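Local atomic coordinates of leucyl-trna synthetase (Plasmodium falciparum, PDB entry 5FOC), a protein that probably joins leucine to its tRNA at the expense of ATP, the present fragment being its editing domain, which probably deacylates mischarged tRNA. Residues Thr93-Asp97 against Val212-Lys217; Ile169-Ile175 against Ile199-Lys203. The protein carries 2 engineered substitutions. One frame throughout, in Å; residues are numbered along the deposited sequence.

Contact 1: residues Thr93-Asp97 against Val212-Lys217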
loop_
_atom_site.group_PDB
_atom_site.type_symbol
_atom_site.label_atom_id
_atom_site.label_comp_id
_atom_site.label_asym_id
_atom_site.label_seq_id
_atom_site.Cartn_x
_atom_site.Cartn_y
_atom_site.Cartn_z
ATOM N N THR A 93 5.261 11.252 -20.737
ATOM C CA THR A 93 5.754 10.325 -19.681
ATOM C C THR A 93 4.842 10.171 -18.444
ATOM O O THR A 93 5.126 9.345 -17.555
ATOM C CB THR A 93 7.188 10.693 -19.172
ATOM O OG1 THR A 93 7.192 12.027 -18.644
ATOM C CG2 THR A 93 8.232 10.586 -20.276
ATOM N N PHE A 94 3.764 10.949 -18.387
ATOM C CA PHE A 94 2.789 10.879 -17.286
ATOM C C PHE A 94 1.600 9.920 -17.501
ATOM O O PHE A 94 1.012 9.437 -16.521
ATOM C CB PHE A 94 2.274 12.272 -16.974
ATOM C CG PHE A 94 3.291 13.149 -16.323
ATOM C CD1 PHE A 94 3.489 13.103 -14.951
ATOM C CD2 PHE A 94 4.074 14.008 -17.089
ATOM C CE1 PHE A 94 4.427 13.921 -14.356
ATOM C CE2 PHE A 94 5.022 14.835 -16.501
ATOM C CZ PHE A 94 5.199 14.785 -15.130
ATOM N N PHE A 95 1.232 9.680 -18.756
ATOM C CA PHE A 95 0.144 8.748 -19.115
ATOM C C PHE A 95 0.291 8.300 -20.561
ATOM O O PHE A 95 0.857 9.012 -21.394
ATOM C CB PHE A 95 -1.261 9.343 -18.816
ATOM C CG PHE A 95 -1.614 10.607 -19.591
ATOM C CD1 PHE A 95 -2.168 10.525 -20.852
ATOM C CD2 PHE A 95 -1.491 11.857 -19.007
ATOM C CE1 PHE A 95 -2.504 11.660 -21.570
ATOM C CE2 PHE A 95 -1.852 13.024 -19.709
ATOM C CZ PHE A 95 -2.356 12.927 -20.988
ATOM N N THR A 96 -0.172 7.098 -20.844
ATOM C CA THR A 96 -0.155 6.589 -22.206
ATOM C C THR A 96 -1.042 7.501 -23.090
ATOM O O THR A 96 -2.215 7.771 -22.769
ATOM C CB THR A 96 -0.641 5.146 -22.237
ATOM O OG1 THR A 96 0.204 4.310 -21.401
ATOM C CG2 THR A 96 -0.721 4.614 -23.681
ATOM N N ASP A 97 -0.458 8.019 -24.172
ATOM C CA ASP A 97 -1.182 8.881 -25.090
ATOM C C ASP A 97 -2.353 8.155 -25.751
ATOM O O ASP A 97 -2.287 6.959 -26.048
ATOM C CB ASP A 97 -0.257 9.429 -26.173
ATOM C CG ASP A 97 0.772 10.376 -25.618
ATOM O OD1 ASP A 97 1.801 9.903 -25.102
ATOM O OD2 ASP A 97 0.528 11.599 -25.672
ATOM N N VAL A 212 2.996 -1.188 -20.868
ATOM C CA VAL A 212 1.948 -1.263 -19.848
ATOM C C VAL A 212 1.057 -0.025 -20.115
ATOM O O VAL A 212 1.552 1.059 -20.467
ATOM C CB VAL A 212 2.572 -1.246 -18.427
ATOM C CG1 VAL A 212 1.530 -1.095 -17.348
ATOM C CG2 VAL A 212 3.358 -2.516 -18.162
ATOM N N PHE A 213 -0.251 -0.188 -19.967
ATOM C CA PHE A 213 -1.196 0.943 -20.120
ATOM C C PHE A 213 -1.189 1.798 -18.871
ATOM O O PHE A 213 -1.607 1.313 -17.829
ATOM C CB PHE A 213 -2.581 0.362 -20.392
ATOM C CG PHE A 213 -3.668 1.361 -20.688
ATOM C CD1 PHE A 213 -3.444 2.661 -21.163
ATOM C CD2 PHE A 213 -4.961 0.941 -20.526
ATOM C CE1 PHE A 213 -4.509 3.540 -21.380
ATOM C CE2 PHE A 213 -6.038 1.814 -20.759
ATOM C CZ PHE A 213 -5.801 3.092 -21.203
ATOM N N ILE A 214 -0.682 3.034 -18.964
ATOM C CA ILE A 214 -0.555 3.891 -17.782
ATOM C C ILE A 214 -1.639 4.976 -17.833
ATOM O O ILE A 214 -1.649 5.792 -18.738
ATOM C CB ILE A 214 0.820 4.561 -17.648
ATOM C CG1 ILE A 214 1.962 3.483 -17.617
ATOM C CG2 ILE A 214 0.918 5.419 -16.391
ATOM C CD1 ILE A 214 1.765 2.420 -16.548
ATOM N N LEU A 215 -2.486 4.995 -16.816
ATOM C CA LEU A 215 -3.488 6.023 -16.723
ATOM C C LEU A 215 -2.984 7.341 -16.180
ATOM O O LEU A 215 -3.545 8.386 -16.487
ATOM C CB LEU A 215 -4.576 5.530 -15.797
ATOM C CG LEU A 215 -5.263 4.207 -16.131
ATOM C CD1 LEU A 215 -6.389 3.911 -15.146
ATOM C CD2 LEU A 215 -5.764 4.125 -17.551
ATOM N N ASN A 216 -2.005 7.284 -15.294
ATOM C CA ASN A 216 -1.408 8.438 -14.684
ATOM C C ASN A 216 -0.153 8.033 -13.918
ATOM O O ASN A 216 0.056 6.851 -13.604
ATOM C CB ASN A 216 -2.435 9.141 -13.726
ATOM C CG ASN A 216 -2.411 10.627 -13.847
ATOM O OD1 ASN A 216 -1.414 11.229 -14.203
ATOM N ND2 ASN A 216 -3.594 11.260 -13.551
ATOM N N LYS A 217 0.633 9.054 -13.593
ATOM C CA LYS A 217 1.844 8.929 -12.796
ATOM C C LYS A 217 1.821 10.114 -11.830
ATOM O O LYS A 217 1.807 11.267 -12.266
ATOM C CB LYS A 217 3.077 8.944 -13.709
ATOM C CG LYS A 217 4.359 8.923 -12.959
ATOM C CD LYS A 217 5.544 8.980 -13.901
ATOM C CE LYS A 217 5.909 10.403 -14.251
ATOM N NZ LYS A 217 7.119 10.374 -15.129
HETATM O O HOH W 1 -3.711 6.898 -20.314
HETATM O O HOH W 2 2.444 3.357 -22.325
#

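Contact 2: residues Ile169-Ile175 against Ile199-Lys203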
loop_
_atom_site.group_PDB
_atom_site.type_symbol
_atom_site.label_atom_id
_atom_site.label_comp_id
_atom_site.label_asym_id
_atom_site.label_seq_id
_atom_site.Cartn_x
_atom_site.Cartn_y
_atom_site.Cartn_z
ATOM N N ILE A 169 -1.741 -10.082 -23.298
ATOM C CA ILE A 169 -1.451 -8.965 -24.199
ATOM C C ILE A 169 -2.767 -8.449 -24.839
ATOM O O ILE A 169 -3.376 -9.127 -25.641
ATOM C CB ILE A 169 -0.419 -9.366 -25.258
ATOM C CG1 ILE A 169 0.874 -9.769 -24.549
ATOM C CG2 ILE A 169 -0.167 -8.202 -26.209
ATOM C CD1 ILE A 169 1.859 -10.576 -25.382
ATOM N N MET A 170 -3.195 -7.240 -24.473
ATOM C CA MET A 170 -4.542 -6.786 -24.752
ATOM C C MET A 170 -4.512 -5.400 -25.347
ATOM O O MET A 170 -3.624 -4.630 -25.070
ATOM C CB MET A 170 -5.327 -6.843 -23.438
ATOM C CG MET A 170 -5.572 -8.278 -23.004
ATOM S SD MET A 170 -6.087 -8.517 -21.303
ATOM C CE MET A 170 -7.487 -7.485 -21.358
ATOM N N THR A 171 -5.518 -5.070 -26.159
ATOM C CA THR A 171 -5.674 -3.717 -26.650
ATOM C C THR A 171 -6.214 -2.837 -25.497
ATOM O O THR A 171 -6.735 -3.306 -24.467
ATOM C CB THR A 171 -6.669 -3.640 -27.827
ATOM O OG1 THR A 171 -7.985 -3.999 -27.370
ATOM C CG2 THR A 171 -6.241 -4.562 -28.947
ATOM N N LYS A 172 -6.116 -1.544 -25.715
ATOM C CA LYS A 172 -6.583 -0.567 -24.763
ATOM C C LYS A 172 -8.064 -0.812 -24.407
ATOM O O LYS A 172 -8.447 -0.845 -23.226
ATOM C CB LYS A 172 -6.372 0.833 -25.333
ATOM C CG LYS A 172 -5.891 1.839 -24.329
ATOM C CD LYS A 172 -5.513 3.173 -24.980
ATOM C CE LYS A 172 -4.052 3.221 -25.409
ATOM N NZ LYS A 172 -3.690 4.511 -26.047
ATOM N N GLU A 173 -8.855 -1.051 -25.445
ATOM C CA GLU A 173 -10.270 -1.309 -25.300
ATOM C C GLU A 173 -10.492 -2.581 -24.492
ATOM O O GLU A 173 -11.304 -2.573 -23.548
ATOM C CB GLU A 173 -10.923 -1.387 -26.666
ATOM C CG GLU A 173 -12.427 -1.431 -26.642
ATOM C CD GLU A 173 -12.999 -1.000 -27.977
ATOM O OE1 GLU A 173 -12.717 0.148 -28.403
ATOM O OE2 GLU A 173 -13.701 -1.816 -28.610
ATOM N N GLU A 174 -9.743 -3.656 -24.835
ATOM C CA GLU A 174 -9.838 -4.910 -24.104
ATOM C C GLU A 174 -9.503 -4.731 -22.622
ATOM O O GLU A 174 -10.170 -5.299 -21.788
ATOM C CB GLU A 174 -8.973 -6.005 -24.739
ATOM C CG GLU A 174 -9.560 -6.519 -26.039
ATOM C CD GLU A 174 -8.607 -7.403 -26.810
ATOM O OE1 GLU A 174 -7.367 -7.442 -26.495
ATOM O OE2 GLU A 174 -9.122 -8.061 -27.754
ATOM N N ILE A 175 -8.487 -3.945 -22.303
ATOM C CA ILE A 175 -8.096 -3.688 -20.893
ATOM C C ILE A 175 -9.213 -2.961 -20.131
ATOM O O ILE A 175 -9.598 -3.368 -19.021
ATOM C CB ILE A 175 -6.785 -2.870 -20.783
ATOM C CG1 ILE A 175 -5.643 -3.727 -21.370
ATOM C CG2 ILE A 175 -6.428 -2.490 -19.346
ATOM C CD1 ILE A 175 -4.337 -2.990 -21.591
ATOM N N ILE A 199 -1.701 -7.643 -13.837
ATOM C CA ILE A 199 -2.046 -6.617 -14.823
ATOM C C ILE A 199 -1.722 -7.132 -16.212
ATOM O O ILE A 199 -0.867 -8.034 -16.314
ATOM C CB ILE A 199 -1.328 -5.283 -14.552
ATOM C CG1 ILE A 199 0.182 -5.355 -14.880
ATOM C CG2 ILE A 199 -1.540 -4.831 -13.099
ATOM C CD1 ILE A 199 0.897 -4.026 -14.750
ATOM N N PRO A 200 -2.339 -6.604 -17.260
ATOM C CA PRO A 200 -2.038 -6.952 -18.622
ATOM C C PRO A 200 -0.933 -6.099 -19.193
ATOM O O PRO A 200 -0.558 -5.080 -18.616
ATOM C CB PRO A 200 -3.321 -6.655 -19.354
ATOM C CG PRO A 200 -3.887 -5.518 -18.592
ATOM C CD PRO A 200 -3.542 -5.730 -17.168
ATOM N N LEU A 201 -0.403 -6.579 -20.313
ATOM C CA LEU A 201 0.475 -5.802 -21.212
ATOM C C LEU A 201 -0.381 -5.250 -22.348
ATOM O O LEU A 201 -1.342 -5.870 -22.744
ATOM C CB LEU A 201 1.606 -6.671 -21.759
ATOM C CG LEU A 201 2.695 -7.181 -20.831
ATOM C CD1 LEU A 201 3.657 -8.102 -21.585
ATOM C CD2 LEU A 201 3.392 -5.960 -20.226
ATOM N N LEU A 202 -0.024 -4.072 -22.839
ATOM C CA LEU A 202 -0.734 -3.358 -23.870
ATOM C C LEU A 202 -0.131 -3.687 -25.235
ATOM O O LEU A 202 1.078 -3.792 -25.373
ATOM C CB LEU A 202 -0.653 -1.854 -23.586
ATOM C CG LEU A 202 -1.162 -0.836 -24.588
ATOM C CD1 LEU A 202 -2.670 -0.830 -24.671
ATOM C CD2 LEU A 202 -0.605 0.550 -24.269
ATOM N N LYS A 203 -0.963 -3.901 -26.253
ATOM C CA LYS A 203 -0.461 -3.985 -27.660
ATOM C C LYS A 203 -1.045 -2.848 -28.490
ATOM O O LYS A 203 -2.067 -2.250 -28.073
ATOM C CB LYS A 203 -0.788 -5.332 -28.290
ATOM C CG LYS A 203 -2.263 -5.627 -28.506
ATOM C CD LYS A 203 -2.423 -6.945 -29.256
ATOM C CE LYS A 203 -3.839 -7.476 -29.117
ATOM N NZ LYS A 203 -4.100 -8.674 -29.962
HETATM O O HOH W 3 -5.651 -9.397 -27.304
HETATM O O HOH W 4 -4.760 -0.586 -28.132
#

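Contact 1: residues Thr93-Asp97 against Val212-Lys217
Thr96 and Phe94, in the loop that leads to helix 103-109, lie along Ile214 and Lys217 where the chain enters strand 216-219, a partner of strand 146-152 in the large mixed sheet. Thr96 grips Ile214 twice. Its N donates to Ile214 O at 2.9 Å, in the carbonyl plane, and its OG1, held beside its own backbone N by a chi1 of -59°, receives Ile214 N at 2.9 Å in a nearly straight bond (170°). Water 1 donates to both Ile214 O and Thr96 O, and water 2 joins Thr96 OG1 to Val212 O. Thr96 CB meets the edge of the Phe213 ring, 3.9 Å from CD1. At the other end, the Lys217 chain bends at chi3 (86°), which brings NZ over the face of the Phe94 ring, 4.6 Å from its centroid, a cation-pi contact; Tyr146 makes a second one with Lys217. NZ also gives a weak bond to Thr93 O at 3.3 Å, although Thr93 is poorly ordered. Phe94 O receives a CA-H...O contact from Asn216 CA at 3.2 Å, while Lys217 N donates to Asn216 OD1. Directed bonds thus fix the Thr96 end, whereas the Lys217 ammonium is met by aromatic rings and, weakly, by a carbonyl, which probably favours its positive charge.

Contact 2: residues Ile169-Ile175 against Ile199-Lys203
The ring of Pro200 is touched at two carbons: Met170 SD reaches CB at 3.9 Å, and Ile175 CG1 reaches CG at 3.7 Å. The flat carboxylate of Glu174 is met at OE1 from above its plane by Thr171 N, which lies 39° out of it, and water 3 binds the same oxygen. This water also donates to Ile169 O and accepts weakly from Lys203 NZ. Two backbone bonds knit the segments: Met170 N donates to Leu201 O at 2.9 Å, and Lys203 N reaches Met170 O at 3.0 Å. The Lys203 chain is stretched out past CG; its CB abuts Ile169 CG2 at 3.6 Å and its CE passes Thr171 CG2 at 3.8 Å. Leu202, with CG anti to the backbone N (chi1 172°), brings CD1 to 3.7 Å from Lys172 N. Lys172 N donates to water 4, which in turn donates to Lys203 O. Thr171 OG1 accepts from Glu174 N at 3.1 Å. These reciprocal bonds make a capping box at the start of helix 172-178, right after strand 169-170, which pairs in parallel with 201-202; the connection between the two strands runs through helix 172-178, strand 181-185 of the large mixed sheet and helix 190-195.

The centres of contacts 1 and 2 lie 13 Å apart, on the same side of the editing domain and away from its middle. Along the chain contact 2 is nested within the loop closed by contact 1: 93-97 comes first, then 169-175, 199-203 and 212-217, with 216-219 being the next strand after 201-202. Helix 172-178 joins them physically. Lys172 packs its CG on Phe213 CZ and sends NZ weakly to Asp97 O, while its salt bridge goes to Glu102; Ile175 touches the Phe213 ring too. Strand 146-152 backs both contacts, so the small parallel pair and the loop before helix 103-109 are tied to one flank of the mixed sheet.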